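Local coordinates for protein endoglucanase A (Clostridium acetobutylicum, PDB 3IK2) that probably hydrolyses internal beta-1,4-glucosidic bonds of cellulose, as a glycoside hydrolase family 44 endoglucanase, at residues A[469-474]-A[503-508]. Numbering follows the deposited sequence.
Sequences GQVWGF and TAVHIV
Trp472 reaches across to Val508: CZ3, on the six-membered ring, meets the CG2 methyl at 3.4 Å, approaching obliquely. With CG beside its own backbone N (chi1 -68°), the indole swings along the sheet towards Val508, turning its CE3 edge to the carbonyl O of hydrogen-bonded partner His506, in the ring plane. The imidazole of His506 is held by Asp442 and the carbonyl of Leu401. Tyr405 meets both rings, edge-to-face with the indole.

Further along the same face, Phe474 has CG between its backbone N and carbonyl carbon (chi1 60°), which folds the ring over Ala504. The CB methyl sits under one face in a CH-pi contact, 4.0 Å from the ring centroid and displaced towards the rim, nearest CZ; Leu401 of helix 393-403 touches both residues. At the other end, a water accepts from Gln470 NE2 at 2.7 Å and donates to Val508 O, which also accepts the backbone bond from Gln470 N, while Gln470 OE1 bonds Lys483.

On the reverse face, Val471 CG1 rests against both methyls of Val505, 3.7 Å from Val505 CG2, while Val471 CG2 lies beside Ile507 CG1. At the non-hydrogen-bonded pair Gly473–Val505 the CA atoms come to 4.2 Å; with no side chain on Gly473, Ala504 O and Val505 CG2 occupy the place of a CB.

Six backbone hydrogen bonds join the strands, from the Gln470–Val508 pair through Trp472–His506 to Phe474–Ala504. This is regular antiparallel pairing inside the beta-sheet domain beside the TIM-like barrel, where strand 503-510 lies between strands 468-475 and 440-447 and one face packs on helix 393-403.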
ATOM      1  N   GLY A 469       6.742  28.399 -15.241  1.00 14.46           N
ATOM      2  CA  GLY A 469       6.846  26.989 -14.890  1.00 13.81           C
ATOM      3  C   GLY A 469       8.269  26.629 -14.486  1.00 13.74           C
ATOM      4  O   GLY A 469       9.231  26.958 -15.190  1.00 12.37           O
ATOM      5  N   GLN A 470       8.390  25.960 -13.342  1.00 13.58           N
ATOM      6  CA  GLN A 470       9.668  25.364 -12.906  1.00 13.95           C
ATOM      7  C   GLN A 470       9.597  23.842 -12.977  1.00 13.30           C
ATOM      8  O   GLN A 470       8.518  23.251 -12.848  1.00 13.78           O
ATOM      9  CB  GLN A 470      10.008  25.806 -11.492  1.00 13.74           C
ATOM     10  CG  GLN A 470      10.368  27.275 -11.378  1.00 17.37           C
ATOM     11  CD  GLN A 470      10.769  27.653  -9.954  1.00 21.99           C
ATOM     12  OE1 GLN A 470      11.928  27.925  -9.695  1.00 25.80           O
ATOM     13  NE2 GLN A 470       9.812  27.644  -9.030  1.00 23.07           N
ATOM     14  N   VAL A 471      10.745  23.206 -13.163  1.00 12.41           N
ATOM     15  CA  VAL A 471      10.768  21.789 -13.478  1.00 11.18           C
ATOM     16  C   VAL A 471      11.869  21.061 -12.703  1.00 11.50           C
ATOM     17  O   VAL A 471      12.996  21.523 -12.681  1.00 11.08           O
ATOM     18  CB  VAL A 471      10.963  21.547 -15.005  1.00 10.97           C
ATOM     19  CG1 VAL A 471      10.942  20.041 -15.312  1.00  8.50           C
ATOM     20  CG2 VAL A 471       9.893  22.310 -15.844  1.00  9.09           C
ATOM     21  N   TRP A 472      11.513  19.933 -12.067  1.00 11.65           N
ATOM     22  CA  TRP A 472      12.471  19.069 -11.348  1.00 11.52           C
ATOM     23  C   TRP A 472      12.335  17.634 -11.822  1.00 10.84           C
ATOM     24  O   TRP A 472      11.251  17.182 -12.088  1.00 11.16           O
ATOM     25  CB  TRP A 472      12.235  19.098  -9.838  1.00 11.84           C
ATOM     26  CG  TRP A 472      12.553  20.410  -9.161  1.00 12.30           C
ATOM     27  CD1 TRP A 472      13.681  20.735  -8.449  1.00 11.97           C
ATOM     28  CD2 TRP A 472      11.699  21.541  -9.103  1.00 12.08           C
ATOM     29  NE1 TRP A 472      13.575  22.021  -7.962  1.00 13.50           N
ATOM     30  CE2 TRP A 472      12.368  22.537  -8.352  1.00 12.47           C
ATOM     31  CE3 TRP A 472      10.422  21.820  -9.624  1.00 13.60           C
ATOM     32  CZ2 TRP A 472      11.808  23.791  -8.111  1.00 14.57           C
ATOM     33  CZ3 TRP A 472       9.861  23.069  -9.378  1.00 12.97           C
ATOM     34  CH2 TRP A 472      10.548  24.035  -8.627  1.00 14.25           C
ATOM     35  N   GLY A 473      13.431  16.892 -11.877  1.00 10.97           N
ATOM     36  CA  GLY A 473      13.344  15.536 -12.409  1.00  9.85           C
ATOM     37  C   GLY A 473      14.517  14.623 -12.202  1.00  9.01           C
ATOM     38  O   GLY A 473      15.575  15.030 -11.763  1.00  8.48           O
ATOM     39  N   PHE A 474      14.294  13.354 -12.525  1.00  9.53           N
ATOM     40  CA  PHE A 474      15.316  12.332 -12.481  1.00  8.85           C
ATOM     41  C   PHE A 474      15.167  11.547 -13.758  1.00  9.25           C
ATOM     42  O   PHE A 474      14.112  11.600 -14.412  1.00  8.87           O
ATOM     43  CB  PHE A 474      15.209  11.425 -11.224  1.00  8.65           C
ATOM     44  CG  PHE A 474      13.912  10.674 -11.093  1.00  7.86           C
ATOM     45  CD1 PHE A 474      13.775   9.388 -11.633  1.00  6.67           C
ATOM     46  CD2 PHE A 474      12.835  11.227 -10.399  1.00  7.97           C
ATOM     47  CE1 PHE A 474      12.584   8.680 -11.505  1.00  7.69           C
ATOM     48  CE2 PHE A 474      11.639  10.522 -10.266  1.00  6.45           C
ATOM     49  CZ  PHE A 474      11.514   9.233 -10.822  1.00  6.21           C
ATOM     50  N   THR A 503      12.750   9.646 -18.419  1.00 10.31           N
ATOM     51  CA  THR A 503      12.874  10.830 -17.581  1.00  9.82           C
ATOM     52  C   THR A 503      11.518  10.982 -16.929  1.00  9.85           C
ATOM     53  O   THR A 503      10.471  10.802 -17.586  1.00  9.09           O
ATOM     54  CB  THR A 503      13.240  12.095 -18.425  1.00  9.78           C
ATOM     55  OG1 THR A 503      14.515  11.895 -19.019  1.00  9.29           O
ATOM     56  CG2 THR A 503      13.318  13.390 -17.561  1.00  8.72           C
ATOM     57  N   ALA A 504      11.540  11.270 -15.627  1.00  9.48           N
ATOM     58  CA  ALA A 504      10.319  11.640 -14.906  1.00  8.91           C
ATOM     59  C   ALA A 504      10.520  13.053 -14.335  1.00  9.15           C
ATOM     60  O   ALA A 504      11.561  13.355 -13.756  1.00  9.03           O
ATOM     61  CB  ALA A 504      10.009  10.635 -13.798  1.00  9.42           C
ATOM     62  N   VAL A 505       9.500  13.890 -14.482  1.00  8.19           N
ATOM     63  CA  VAL A 505       9.588  15.305 -14.188  1.00  8.27           C
ATOM     64  C   VAL A 505       8.342  15.734 -13.379  1.00  9.00           C
ATOM     65  O   VAL A 505       7.271  15.165 -13.563  1.00  7.79           O
ATOM     66  CB  VAL A 505       9.742  16.074 -15.597  1.00  8.15           C
ATOM     67  CG1 VAL A 505       8.729  17.153 -15.827  1.00  9.55           C
ATOM     68  CG2 VAL A 505      11.155  16.446 -15.910  1.00  4.76           C
ATOM     69  N   HIS A 506       8.529  16.712 -12.481  1.00  9.21           N
ATOM     70  CA  HIS A 506       7.466  17.434 -11.764  1.00  9.58           C
ATOM     71  C   HIS A 506       7.516  18.912 -12.240  1.00  9.75           C
ATOM     72  O   HIS A 506       8.533  19.605 -12.072  1.00  9.14           O
ATOM     73  CB  HIS A 506       7.715  17.338 -10.220  1.00  9.04           C
ATOM     74  CG  HIS A 506       6.639  17.946  -9.359  1.00  8.81           C
ATOM     75  ND1 HIS A 506       6.379  17.502  -8.070  1.00  6.64           N
ATOM     76  CD2 HIS A 506       5.757  18.948  -9.591  1.00  6.96           C
ATOM     77  CE1 HIS A 506       5.403  18.214  -7.548  1.00  3.86           C
ATOM     78  NE2 HIS A 506       5.001  19.097  -8.448  1.00  5.98           N
ATOM     79  N   ILE A 507       6.424  19.385 -12.847  1.00 10.08           N
ATOM     80  CA  ILE A 507       6.348  20.761 -13.338  1.00  9.91           C
ATOM     81  C   ILE A 507       5.499  21.563 -12.364  1.00 10.28           C
ATOM     82  O   ILE A 507       4.414  21.121 -11.992  1.00  9.84           O
ATOM     83  CB  ILE A 507       5.731  20.836 -14.763  1.00  9.54           C
ATOM     84  CG1 ILE A 507       6.545  19.988 -15.747  1.00  9.34           C
ATOM     85  CG2 ILE A 507       5.589  22.314 -15.250  1.00  8.77           C
ATOM     86  CD1 ILE A 507       5.975  19.923 -17.130  1.00 10.95           C
ATOM     87  N   VAL A 508       5.997  22.732 -11.949  1.00 10.83           N
ATOM     88  CA  VAL A 508       5.226  23.628 -11.082  1.00 12.30           C
ATOM     89  C   VAL A 508       4.882  24.895 -11.873  1.00 12.95           C
ATOM     90  O   VAL A 508       5.777  25.625 -12.317  1.00 12.47           O
ATOM     91  CB  VAL A 508       5.980  23.976  -9.775  1.00 13.07           C
ATOM     92  CG1 VAL A 508       5.083  24.816  -8.818  1.00 14.00           C
ATOM     93  CG2 VAL A 508       6.459  22.710  -9.077  1.00 13.80           C
TER
HETATM   94  O   HOH W   1       7.419  27.541 -10.354  1.00 46.58           O